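PDB 3HZ8: Thiol:disulfide interchange protein DsbA from Neisseria meningitidis MC58, which probably works as a periplasmic thiol-disulfide oxidoreductase of the DsbA type, passing its own redox-active disulfide on to newly secreted proteins. Local coordinates for residues Q9-L14 / D179-K184; E43-K48 / S173-I178; L76-D81 / Q137-K142; V80-A85 / L128-S133; N92-D97 / G117-F122. The protein carries 1 engineered substitution. One frame throughout, in Å; residues are numbered along the deposited sequence.

Interaction 1 (Q9-L14 / D179-K184); sequences QNYTVL and DLLADK
Tyr-11 reaches from the edge strand toward the last helix, and Leu-181 and Lys-184 receive it there. Start at its CB: this carbon of Tyr-11 already lies 4.2 Å from CD1 of Leu-181, so the leucine is met at the root of the ring. Beyond it, the first torsion (chi1 81°) lodges CG between the backbone N and the carbonyl carbon, and this turns one ring face to the helix. CG and CD1 of the ring then share the other leucine methyl, with CG of Tyr-11 4.0 Å from CD2 of Leu-181. That methyl sits over the face but nearer the rim than the middle; it is a CH-pi contact, with CD2 of Leu-181 4.3 Å from the centroid of the Tyr-11 ring and 23° off the normal. On the CD2 side of the ring the neighbour is local: OD1 of Asn-10 lies in plane at the edge and is itself hydrogen-bonded to Val-6 N. At the tip, the phenol OH of Tyr-11 comes within 4.0 Å of CE of Lys-184. The lysine runs straight from CB to CE, crosses the tyrosine at about a right angle, and bends only at its last torsion.

Leu-5 of the N-terminal loop also packs on both Tyr-11 and Leu-181. Strand 11-13 is outermost on its side of the mixed sheet, bonded to strand 164-166. Leu-181 and Lys-184 both also touch Tyr-164 of that strand, and Leu-181 touches Val-160 of strand 157-160. The contact joins the N-terminal edge strand to the C-terminal helix.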
# COMPACT_ATOMS: atom_id res chain seq x y z
N GLN A 9 -5.69 -19.39 -9.90
CA GLN A 9 -7.04 -19.24 -9.39
C GLN A 9 -7.11 -18.20 -8.27
O GLN A 9 -7.74 -17.17 -8.43
CB GLN A 9 -7.61 -20.58 -8.94
CG GLN A 9 -9.09 -20.72 -9.21
CD GLN A 9 -9.52 -22.17 -9.19
OE1 GLN A 9 -10.13 -22.66 -10.15
NE2 GLN A 9 -9.20 -22.88 -8.11
N ASN A 10 -6.45 -18.47 -7.15
CA ASN A 10 -6.43 -17.48 -6.06
C ASN A 10 -5.09 -16.76 -5.90
O ASN A 10 -4.98 -15.85 -5.09
CB ASN A 10 -6.96 -18.05 -4.73
CG ASN A 10 -6.24 -19.30 -4.28
OD1 ASN A 10 -5.19 -19.66 -4.82
ND2 ASN A 10 -6.81 -19.98 -3.29
N TYR A 11 -4.09 -17.16 -6.68
CA TYR A 11 -2.84 -16.40 -6.74
C TYR A 11 -2.14 -16.66 -8.05
O TYR A 11 -2.40 -17.66 -8.74
CB TYR A 11 -1.91 -16.72 -5.56
CG TYR A 11 -1.09 -18.00 -5.72
CD1 TYR A 11 0.26 -17.95 -6.12
CD2 TYR A 11 -1.65 -19.26 -5.46
CE1 TYR A 11 1.01 -19.12 -6.25
CE2 TYR A 11 -0.89 -20.42 -5.59
CZ TYR A 11 0.44 -20.35 -5.99
OH TYR A 11 1.20 -21.50 -6.12
N THR A 12 -1.24 -15.74 -8.41
CA THR A 12 -0.35 -15.94 -9.54
C THR A 12 1.07 -15.57 -9.11
O THR A 12 1.27 -14.99 -8.03
CB THR A 12 -0.76 -15.10 -10.76
OG1 THR A 12 -0.90 -13.73 -10.38
CG2 THR A 12 -2.07 -15.62 -11.37
N VAL A 13 2.04 -15.93 -9.95
CA VAL A 13 3.46 -15.68 -9.63
C VAL A 13 4.02 -14.63 -10.58
O VAL A 13 3.88 -14.74 -11.80
CB VAL A 13 4.33 -16.97 -9.71
CG1 VAL A 13 5.77 -16.69 -9.21
CG2 VAL A 13 3.70 -18.10 -8.89
N LEU A 14 4.67 -13.61 -10.01
CA LEU A 14 5.24 -12.54 -10.82
C LEU A 14 6.39 -13.04 -11.68
O LEU A 14 7.16 -13.92 -11.25
CB LEU A 14 5.74 -11.39 -9.94
CG LEU A 14 4.75 -10.53 -9.16
CD1 LEU A 14 5.49 -9.32 -8.59
CD2 LEU A 14 3.50 -10.14 -9.96
N ASP A 179 -2.63 -15.06 4.23
CA ASP A 179 -2.08 -15.91 5.30
C ASP A 179 -1.41 -17.16 4.75
O ASP A 179 -0.34 -17.55 5.23
CB ASP A 179 -3.19 -16.28 6.28
CG ASP A 179 -3.69 -15.09 7.09
OD1 ASP A 179 -3.04 -14.02 7.06
OD2 ASP A 179 -4.74 -15.25 7.76
N LEU A 180 -2.06 -17.82 3.79
CA LEU A 180 -1.51 -19.03 3.17
C LEU A 180 -0.24 -18.71 2.41
O LEU A 180 0.74 -19.46 2.50
CB LEU A 180 -2.54 -19.70 2.24
CG LEU A 180 -3.81 -20.28 2.86
CD1 LEU A 180 -4.75 -20.73 1.75
CD2 LEU A 180 -3.43 -21.45 3.75
N LEU A 181 -0.25 -17.60 1.66
CA LEU A 181 0.95 -17.18 0.94
C LEU A 181 2.09 -16.84 1.88
O LEU A 181 3.24 -17.17 1.61
CB LEU A 181 0.66 -16.00 0.02
CG LEU A 181 -0.19 -16.33 -1.21
CD1 LEU A 181 -0.59 -15.04 -1.94
CD2 LEU A 181 0.54 -17.28 -2.14
N ALA A 182 1.76 -16.20 3.00
CA ALA A 182 2.78 -15.85 3.99
C ALA A 182 3.49 -17.08 4.57
O ALA A 182 4.72 -17.06 4.77
CB ALA A 182 2.18 -15.02 5.09
N ASP A 183 2.72 -18.13 4.83
CA ASP A 183 3.28 -19.41 5.29
C ASP A 183 4.15 -20.05 4.19
O ASP A 183 5.24 -20.55 4.47
CB ASP A 183 2.16 -20.36 5.74
CG ASP A 183 2.67 -21.75 6.08
OD1 ASP A 183 3.36 -21.90 7.10
OD2 ASP A 183 2.37 -22.69 5.32
N LYS A 184 3.67 -20.00 2.95
CA LYS A 184 4.43 -20.54 1.81
C LYS A 184 5.80 -19.86 1.70
O LYS A 184 6.83 -20.54 1.59
CB LYS A 184 3.63 -20.39 0.51
CG LYS A 184 4.27 -21.00 -0.73
CD LYS A 184 3.36 -20.82 -1.94
CE LYS A 184 3.97 -21.36 -3.23
NZ LYS A 184 4.11 -22.84 -3.23

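Interaction 2 (E43-K48 / S173-I178); sequences EPVLSK and SGMNTI
No flat group takes part where Val-45 and Leu-46 meet Met-175 and Ile-178, so there are no faces or edges to match, only methyl groups, methylenes and a thioether. Met-175 does most of the work. Its second torsion (chi2 -56°) brings SD against Val-45 and Leu-46, while chi3 (100°) turns only the terminal CE. CG of Met-175 presses on CG1 of Val-45 at 3.6 Å, the two side chains crossing at a slant. SD of Met-175 lies 3.9 Å from CA of Leu-46 and 4.0 Å from its CD1 methyl. That methyl has a second neighbour one turn further on: CD1 of Leu-46 is 4.1 Å from CD1 of Ile-178, methyl to methyl.

The short axes pass 10.5 Å apart at 34°, a shallow angle that lets successive turns touch. Leu-46 and Ile-178 also reach strand 26-32, at Glu-30 and Val-28, so helices 37-50 and 171-191 lie side by side on the sheet. Helix 37-50 starts within the redox-active Cys-36 to Cys-39 pair. With nothing polar crossing, the join probably rests on dispersion and the burial of apolar surface, which carry little directional preference.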
# COMPACT_ATOMS: atom_id res chain seq x y z
N GLU A 43 -9.32 -1.08 2.16
CA GLU A 43 -8.56 -0.47 3.24
C GLU A 43 -8.91 -0.98 4.65
O GLU A 43 -8.03 -1.50 5.33
CB GLU A 43 -8.64 1.06 3.17
CG GLU A 43 -7.90 1.77 4.31
CD GLU A 43 -6.39 1.56 4.29
OE1 GLU A 43 -5.84 1.16 3.23
OE2 GLU A 43 -5.76 1.82 5.34
N PRO A 44 -10.19 -0.85 5.08
CA PRO A 44 -10.50 -1.31 6.44
C PRO A 44 -10.29 -2.81 6.68
O PRO A 44 -9.94 -3.22 7.80
CB PRO A 44 -11.98 -0.94 6.61
CG PRO A 44 -12.52 -0.85 5.23
CD PRO A 44 -11.38 -0.28 4.43
N VAL A 45 -10.48 -3.62 5.64
CA VAL A 45 -10.29 -5.07 5.75
C VAL A 45 -8.81 -5.41 5.92
O VAL A 45 -8.42 -6.20 6.80
CB VAL A 45 -10.88 -5.80 4.50
CG1 VAL A 45 -10.57 -7.29 4.53
CG2 VAL A 45 -12.40 -5.58 4.40
N LEU A 46 -7.99 -4.79 5.07
CA LEU A 46 -6.57 -5.08 5.05
C LEU A 46 -5.88 -4.52 6.29
O LEU A 46 -5.04 -5.18 6.89
CB LEU A 46 -5.91 -4.54 3.77
CG LEU A 46 -4.40 -4.76 3.62
CD1 LEU A 46 -3.98 -6.23 3.69
CD2 LEU A 46 -3.90 -4.12 2.32
N SER A 47 -6.24 -3.30 6.66
CA SER A 47 -5.62 -2.70 7.85
C SER A 47 -5.99 -3.46 9.13
O SER A 47 -5.14 -3.65 10.01
CB SER A 47 -5.98 -1.21 7.95
OG SER A 47 -7.34 -1.02 8.20
N LYS A 48 -7.24 -3.92 9.22
CA LYS A 48 -7.63 -4.76 10.36
C LYS A 48 -6.84 -6.06 10.35
O LYS A 48 -6.32 -6.48 11.39
CB LYS A 48 -9.11 -5.07 10.36
CG LYS A 48 -9.48 -6.04 11.47
CD LYS A 48 -10.96 -6.17 11.60
CE LYS A 48 -11.29 -7.01 12.82
NZ LYS A 48 -12.74 -6.95 13.05
N SER A 173 -12.06 -12.98 1.75
CA SER A 173 -11.41 -14.24 1.40
C SER A 173 -9.95 -14.03 1.00
O SER A 173 -9.10 -14.91 1.21
CB SER A 173 -12.16 -14.99 0.30
OG SER A 173 -12.22 -14.25 -0.91
N GLY A 174 -9.65 -12.86 0.44
CA GLY A 174 -8.27 -12.55 0.06
C GLY A 174 -7.34 -12.51 1.26
O GLY A 174 -6.14 -12.78 1.13
N MET A 175 -7.88 -12.17 2.44
CA MET A 175 -7.04 -12.16 3.65
C MET A 175 -6.55 -13.55 4.00
O MET A 175 -5.40 -13.73 4.42
CB MET A 175 -7.79 -11.53 4.83
CG MET A 175 -8.24 -10.08 4.63
SD MET A 175 -6.92 -8.91 4.20
CE MET A 175 -7.14 -8.78 2.41
N ASN A 176 -7.42 -14.55 3.82
CA ASN A 176 -7.03 -15.95 3.98
C ASN A 176 -5.92 -16.35 3.00
O ASN A 176 -4.95 -17.01 3.36
CB ASN A 176 -8.25 -16.86 3.78
CG ASN A 176 -9.33 -16.65 4.83
OD1 ASN A 176 -9.05 -16.28 5.98
ND2 ASN A 176 -10.58 -16.94 4.46
N THR A 177 -6.07 -15.93 1.74
CA THR A 177 -5.02 -16.15 0.74
C THR A 177 -3.69 -15.53 1.19
O THR A 177 -2.64 -16.17 1.09
CB THR A 177 -5.45 -15.61 -0.66
OG1 THR A 177 -6.69 -16.22 -1.02
CG2 THR A 177 -4.42 -15.95 -1.74
N ILE A 178 -3.73 -14.31 1.71
CA ILE A 178 -2.50 -13.68 2.22
C ILE A 178 -1.84 -14.56 3.28
O ILE A 178 -0.63 -14.78 3.23
CB ILE A 178 -2.78 -12.25 2.77
CG1 ILE A 178 -3.12 -11.31 1.60
CG2 ILE A 178 -1.57 -11.70 3.58
CD1 ILE A 178 -3.67 -9.96 2.01

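Interaction 3 (L76-D81 / Q137-K142); sequences LAAAVD and QARADK
Ala-78 and Arg-139 form the tight part of this contact, and the carboxylate of Asp-81 the loose one. At the tight end two helices cross at 123° with their short axes only 8.3 Å apart, a closeness that the small alanine permits. CB of Ala-78 sits 3.3 Å from CB of Arg-139, unusually short for two carbons, and CD of Arg-139 follows at 3.7 Å from the same Ala-78 methyl. The Ala-140 methyl, beside it, packs on Leu-71 and Ala-74 earlier on helix 71-83.

From there the arginine runs extended from CG to NE, with Ala-78 O and Asp-81 C lying over one face of its guanidinium. The Asp-81 methylene still packs closely, its CB 3.4 Å from NH1 of Arg-139. The charged approach is looser: NH1 of Arg-139 and OD2 of Asp-81 stand 3.6 Å apart, a long salt bridge with carboxylate and guanidinium planes turned 57° from each other. A water spans the gap: it accepts from NH1 of Arg-139 at 2.8 Å, in the guanidinium plane, and donates to OD2 of Asp-81 at 3.2 Å.

Each charge has a firmer partner elsewhere: Asp-81 OD1 pairs with Lys-88, and Glu-135 of the same helix holds the guanidinium through NE. The Asp-81 to Arg-139 pair is thus one link in an alternating chain of charges, and its water-mediated, poorly aligned geometry suggests a modest contribution.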
# COMPACT_ATOMS: atom_id res chain seq x y z
N LEU A 76 2.06 12.44 -1.02
CA LEU A 76 1.15 12.34 0.14
C LEU A 76 1.24 10.97 0.81
O LEU A 76 1.32 10.89 2.03
CB LEU A 76 -0.30 12.63 -0.27
CG LEU A 76 -1.36 12.46 0.83
CD1 LEU A 76 -1.01 13.26 2.09
CD2 LEU A 76 -2.74 12.79 0.32
N ALA A 77 1.19 9.90 0.01
CA ALA A 77 1.29 8.54 0.57
C ALA A 77 2.61 8.39 1.33
O ALA A 77 2.65 7.84 2.45
CB ALA A 77 1.17 7.50 -0.53
N ALA A 78 3.69 8.88 0.72
CA ALA A 78 5.01 8.87 1.35
C ALA A 78 4.96 9.61 2.69
O ALA A 78 5.41 9.09 3.70
CB ALA A 78 6.02 9.51 0.42
N ALA A 79 4.37 10.80 2.69
CA ALA A 79 4.30 11.62 3.90
C ALA A 79 3.52 10.94 5.03
O ALA A 79 3.89 11.05 6.21
CB ALA A 79 3.68 12.97 3.57
N VAL A 80 2.42 10.26 4.68
CA VAL A 80 1.60 9.53 5.66
C VAL A 80 2.44 8.41 6.26
O VAL A 80 2.43 8.20 7.47
CB VAL A 80 0.32 8.96 5.01
CG1 VAL A 80 -0.37 7.90 5.91
CG2 VAL A 80 -0.63 10.08 4.65
N ASP A 81 3.15 7.69 5.41
CA ASP A 81 4.01 6.61 5.87
C ASP A 81 5.04 7.12 6.88
O ASP A 81 5.26 6.49 7.92
CB ASP A 81 4.70 5.93 4.69
CG ASP A 81 4.56 4.43 4.73
OD1 ASP A 81 4.04 3.89 5.73
OD2 ASP A 81 4.97 3.80 3.73
N GLN A 137 9.82 13.30 -1.43
CA GLN A 137 10.05 13.41 -2.86
C GLN A 137 10.74 12.16 -3.40
O GLN A 137 10.46 11.71 -4.52
CB GLN A 137 10.88 14.67 -3.19
CG GLN A 137 11.07 14.94 -4.68
CD GLN A 137 11.60 16.34 -5.01
OE1 GLN A 137 11.40 17.29 -4.25
NE2 GLN A 137 12.28 16.47 -6.15
N ALA A 138 11.63 11.59 -2.59
CA ALA A 138 12.36 10.39 -2.98
C ALA A 138 11.53 9.11 -2.76
O ALA A 138 11.69 8.16 -3.52
CB ALA A 138 13.69 10.32 -2.28
N ARG A 139 10.69 9.08 -1.72
CA ARG A 139 9.71 7.99 -1.58
C ARG A 139 8.74 7.96 -2.80
O ARG A 139 8.43 6.89 -3.32
CB ARG A 139 8.95 8.06 -0.24
CG ARG A 139 9.65 7.47 1.03
CD ARG A 139 8.82 7.85 2.26
NE ARG A 139 9.37 7.53 3.59
CZ ARG A 139 8.95 6.53 4.36
NH1 ARG A 139 8.04 5.68 3.89
NH2 ARG A 139 9.45 6.36 5.58
N ALA A 140 8.30 9.13 -3.28
CA ALA A 140 7.36 9.22 -4.42
C ALA A 140 7.97 8.82 -5.76
O ALA A 140 7.32 8.16 -6.59
CB ALA A 140 6.76 10.64 -4.50
N ASP A 141 9.22 9.26 -6.00
CA ASP A 141 9.98 8.87 -7.18
C ASP A 141 10.13 7.36 -7.29
O ASP A 141 10.06 6.77 -8.37
CB ASP A 141 11.37 9.51 -7.09
CG ASP A 141 11.34 11.01 -7.19
OD1 ASP A 141 10.26 11.56 -7.49
OD2 ASP A 141 12.39 11.64 -6.97
N LYS A 142 10.38 6.74 -6.13
CA LYS A 142 10.51 5.28 -6.05
C LYS A 142 9.16 4.61 -6.39
O LYS A 142 9.14 3.58 -7.06
CB LYS A 142 11.02 4.86 -4.66
CG LYS A 142 11.14 3.36 -4.41
CD LYS A 142 12.20 2.69 -5.26
CE LYS A 142 12.34 1.20 -4.92
NZ LYS A 142 13.28 0.54 -5.86
O HOH W 1 6.85 5.13 1.47

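Interaction 4 (V80-A85 / L128-S133); sequences VDMAAA and LAAYES
Met-82 and Ala-83, at the end of helix 71-83, settle on the methyl of Ala-130. Walking along 80-85, Val-80 comes first and faces the other way, toward Lys-88, Asn-92 and Ile-95 of helix 88-101; its carbonyl takes the N-H of Ala-84 and closes the last turn. Asp-81 is engaged with Lys-88. Met-82 then brings the longest side chain of the contact. It was modelled in two conformers; in the one described, CG stands anti to the carbonyl carbon (chi1 -65°), the chain bends at its last torsion, and CE of Met-82 lies 3.7 Å from CB of Ala-130, a contact that holds for that copy only. CE also comes very near OG of Ser-133, a doubtful approach given the disorder. Ala-83 follows with a direct methyl-to-methyl contact, its CB 3.7 Å from CB of Ala-130. At Ala-84 the chain leaves helical geometry.

On the other side Ser-133 folds back on its own helix end. Its OG donates to O of Ala-130 at 2.6 Å, tilted 20° from the carbonyl plane, and its backbone N gives a second bond to that same oxygen at 3.1 Å. Ser-136 bonds to this carbonyl too.

Small residues meeting at two helix ends let the chains come close, 5.9 Å between CA of Ala-83 and CA of Ala-130. This is compact helix packing within the all-helical domain that DsbA proteins carry inserted in their thioredoxin fold.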
# COMPACT_ATOMS: atom_id res chain seq x y z
N VAL A 80 2.42 10.26 4.68
CA VAL A 80 1.60 9.53 5.66
C VAL A 80 2.44 8.41 6.26
O VAL A 80 2.43 8.20 7.47
CB VAL A 80 0.32 8.96 5.01
CG1 VAL A 80 -0.37 7.90 5.91
CG2 VAL A 80 -0.63 10.08 4.65
N ASP A 81 3.15 7.69 5.41
CA ASP A 81 4.01 6.61 5.87
C ASP A 81 5.04 7.12 6.88
O ASP A 81 5.26 6.49 7.92
CB ASP A 81 4.70 5.93 4.69
CG ASP A 81 4.56 4.43 4.73
OD1 ASP A 81 4.04 3.89 5.73
OD2 ASP A 81 4.97 3.80 3.73
N MET A 82 5.62 8.28 6.57
CA MET A 82 6.65 8.93 7.38
C MET A 82 6.10 9.44 8.72
O MET A 82 6.37 8.88 9.79
CB MET A 82 7.27 10.11 6.61
CG MET A 82 8.05 9.73 5.35
SD MET A 82 8.50 11.09 4.25
CE MET A 82 9.36 12.16 5.40
N ALA A 83 5.34 10.52 8.63
CA ALA A 83 4.89 11.26 9.80
C ALA A 83 3.73 10.63 10.56
O ALA A 83 3.50 10.95 11.74
CB ALA A 83 4.52 12.65 9.39
N ALA A 84 2.99 9.76 9.90
CA ALA A 84 1.83 9.16 10.53
C ALA A 84 1.96 7.65 10.69
O ALA A 84 0.94 6.95 10.76
CB ALA A 84 0.55 9.52 9.75
N ALA A 85 3.19 7.15 10.77
CA ALA A 85 3.42 5.70 10.90
C ALA A 85 2.58 5.08 12.03
O ALA A 85 2.01 4.00 11.84
CB ALA A 85 4.91 5.39 11.08
N LEU A 128 2.19 17.21 6.91
CA LEU A 128 2.60 18.35 6.09
C LEU A 128 4.13 18.55 6.08
O LEU A 128 4.73 18.72 5.03
CB LEU A 128 1.89 19.63 6.56
CG LEU A 128 2.26 20.89 5.78
CD1 LEU A 128 2.08 20.74 4.26
CD2 LEU A 128 1.49 22.12 6.32
N ALA A 129 4.75 18.51 7.26
CA ALA A 129 6.21 18.62 7.35
C ALA A 129 6.92 17.51 6.57
O ALA A 129 7.91 17.76 5.89
CB ALA A 129 6.67 18.62 8.81
N ALA A 130 6.39 16.30 6.67
CA ALA A 130 6.91 15.17 5.91
C ALA A 130 6.76 15.40 4.40
O ALA A 130 7.68 15.09 3.64
CB ALA A 130 6.23 13.87 6.32
N TYR A 131 5.61 15.94 3.98
CA TYR A 131 5.37 16.26 2.58
C TYR A 131 6.42 17.24 2.07
O TYR A 131 6.92 17.12 0.95
CB TYR A 131 3.96 16.82 2.35
CG TYR A 131 3.69 17.20 0.91
CD1 TYR A 131 3.10 16.29 0.02
CD2 TYR A 131 4.05 18.46 0.41
CE1 TYR A 131 2.87 16.64 -1.31
CE2 TYR A 131 3.82 18.80 -0.91
CZ TYR A 131 3.23 17.89 -1.77
OH TYR A 131 3.01 18.24 -3.08
N GLU A 132 6.78 18.21 2.91
CA GLU A 132 7.71 19.24 2.50
C GLU A 132 9.18 18.82 2.58
O GLU A 132 10.06 19.55 2.14
CB GLU A 132 7.45 20.53 3.28
CG GLU A 132 6.06 21.10 2.97
CD GLU A 132 6.06 22.60 2.72
OE1 GLU A 132 5.20 23.29 3.31
OE2 GLU A 132 6.91 23.09 1.95
N SER A 133 9.43 17.62 3.12
CA SER A 133 10.79 17.11 3.28
C SER A 133 11.30 16.40 2.02
O SER A 133 10.51 15.84 1.25
CB SER A 133 10.85 16.15 4.48
OG SER A 133 10.23 14.92 4.16

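Interaction 5 (N92-D97 / G117-F122); sequences NSHIFD and GEQTAF
His-94 projects from helix 88-101 into the turn that follows helix 109-118, where Phe-122 and Ala-121 bury much of it. Phe-122 is the principal partner, presenting the CD1-CE1 side of its ring to the histidine. CE1 of Phe-122 lies 3.6 Å from CB of His-94 and 3.7 Å from ND1 of His-94, and CG of His-94 sits at the edge of the phenyl ring, in its plane. The two ring planes stand at 85° with centroids 5.6 Å apart, and the side chains run alongside one another, pointing opposite ways.

Ala-121 brings its methyl to the CE1 and NE2 end of the imidazole, modelled closer than carbons can sit, so its exact position is doubtful. Gln-119 sets its amide at the imidazole edge beside ND1, but that amide is probably flipped in the model.

Behind this surface patch the packing deepens: Phe-122 and Ile-95 both touch Trp-115 of helix 109-118, and Ile-95 continues to Leu-76 and Val-80 of helix 71-83. A helix-exit loop folded onto a neighbouring helix in this way belongs to the outer part of the helical domain of the DsbA fold.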
# COMPACT_ATOMS: atom_id res chain seq x y z
N ASN A 92 -5.15 7.30 6.36
CA ASN A 92 -5.67 6.72 5.14
C ASN A 92 -7.18 6.80 5.05
O ASN A 92 -7.73 7.14 4.00
CB ASN A 92 -5.21 5.28 5.00
CG ASN A 92 -3.77 5.18 4.60
OD1 ASN A 92 -3.14 6.16 4.19
ND2 ASN A 92 -3.23 3.97 4.67
N SER A 93 -7.83 6.50 6.17
CA SER A 93 -9.26 6.65 6.31
C SER A 93 -9.70 8.07 5.92
O SER A 93 -10.59 8.22 5.09
CB SER A 93 -9.71 6.36 7.75
OG SER A 93 -11.11 6.45 7.84
N HIS A 94 -9.05 9.07 6.52
CA HIS A 94 -9.32 10.49 6.24
C HIS A 94 -9.09 10.84 4.76
O HIS A 94 -9.89 11.52 4.14
CB HIS A 94 -8.48 11.39 7.16
CG HIS A 94 -9.15 11.74 8.45
ND1 HIS A 94 -9.10 13.00 9.01
CD2 HIS A 94 -9.92 11.00 9.28
CE1 HIS A 94 -9.80 13.01 10.13
NE2 HIS A 94 -10.30 11.81 10.32
N ILE A 95 -8.00 10.34 4.19
CA ILE A 95 -7.65 10.69 2.81
C ILE A 95 -8.56 10.04 1.79
O ILE A 95 -8.99 10.68 0.83
CB ILE A 95 -6.17 10.37 2.52
CG1 ILE A 95 -5.27 11.23 3.41
CG2 ILE A 95 -5.83 10.63 1.05
CD1 ILE A 95 -3.89 10.68 3.61
N PHE A 96 -8.85 8.75 1.97
CA PHE A 96 -9.80 8.09 1.09
C PHE A 96 -11.16 8.79 1.12
O PHE A 96 -11.76 8.96 0.08
CB PHE A 96 -9.99 6.61 1.43
CG PHE A 96 -8.94 5.71 0.83
CD1 PHE A 96 -8.75 5.63 -0.55
CD2 PHE A 96 -8.16 4.93 1.66
CE1 PHE A 96 -7.79 4.77 -1.07
CE2 PHE A 96 -7.19 4.08 1.14
CZ PHE A 96 -7.01 4.00 -0.22
N ASP A 97 -11.62 9.18 2.32
CA ASP A 97 -12.90 9.89 2.43
C ASP A 97 -12.85 11.21 1.65
O ASP A 97 -13.69 11.46 0.79
CB ASP A 97 -13.32 10.14 3.88
CG ASP A 97 -14.72 10.73 3.96
OD1 ASP A 97 -14.83 11.97 4.12
OD2 ASP A 97 -15.70 9.98 3.80
N GLY A 117 -2.80 20.87 6.88
CA GLY A 117 -2.66 21.75 8.04
C GLY A 117 -3.85 21.74 8.98
O GLY A 117 -3.69 21.99 10.17
N GLU A 118 -5.03 21.42 8.44
CA GLU A 118 -6.28 21.39 9.19
C GLU A 118 -6.63 20.04 9.84
O GLU A 118 -7.54 19.99 10.63
CB GLU A 118 -7.45 21.81 8.29
CG GLU A 118 -7.36 23.25 7.83
CD GLU A 118 -8.16 23.54 6.57
OE1 GLU A 118 -8.81 22.61 6.02
OE2 GLU A 118 -8.11 24.69 6.12
N GLN A 119 -5.90 18.97 9.51
CA GLN A 119 -6.20 17.65 10.09
C GLN A 119 -5.61 17.46 11.49
O GLN A 119 -4.45 17.78 11.71
CB GLN A 119 -5.67 16.53 9.17
CG GLN A 119 -6.16 16.60 7.73
CD GLN A 119 -7.66 16.82 7.62
OE1 GLN A 119 -8.12 17.76 6.95
NE2 GLN A 119 -8.43 15.95 8.28
N THR A 120 -6.40 16.94 12.43
CA THR A 120 -5.90 16.60 13.77
C THR A 120 -6.35 15.21 14.28
O THR A 120 -5.85 14.75 15.32
CB THR A 120 -6.29 17.64 14.85
OG1 THR A 120 -7.71 17.80 14.86
CG2 THR A 120 -5.59 18.98 14.60
N ALA A 121 -7.28 14.57 13.57
CA ALA A 121 -7.64 13.16 13.87
C ALA A 121 -6.42 12.28 13.70
O ALA A 121 -6.28 11.24 14.36
CB ALA A 121 -8.76 12.68 13.00
N PHE A 122 -5.57 12.69 12.75
CA PHE A 122 -4.18 12.31 12.71
C PHE A 122 -3.38 13.62 12.70
O PHE A 122 -3.96 14.70 12.50
CB PHE A 122 -3.88 11.44 11.47
CG PHE A 122 -4.03 12.17 10.15
CD1 PHE A 122 -5.27 12.32 9.55
CD2 PHE A 122 -2.91 12.67 9.50
CE1 PHE A 122 -5.42 12.97 8.33
CE2 PHE A 122 -3.04 13.32 8.26
CZ PHE A 122 -4.29 13.48 7.68

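In the fold
Interactions 1 and 2 share helix 171-191 and touch through Asn-10 and Thr-177; both are buried and mostly apolar, CH-pi and aliphatic in interaction 1, aliphatic and thioether in interaction 2. Interactions 3, 4 and 5 belong to the helical part and are only partly buried. Interactions 3 and 4 share Val-80 and Asp-81, about 8 Å apart between centres: helix 71-83 meets helix 134-149 by alanine packing with charges added, and helix 124-132 by alanine and methionine packing. Ile-95 and Val-80 tie interaction 5 to them; on the more exposed outside, it relies on the oblique His-94 and Phe-122 pair. It also meets interaction 2, where Glu-43 lies against Asn-92 and Phe-96.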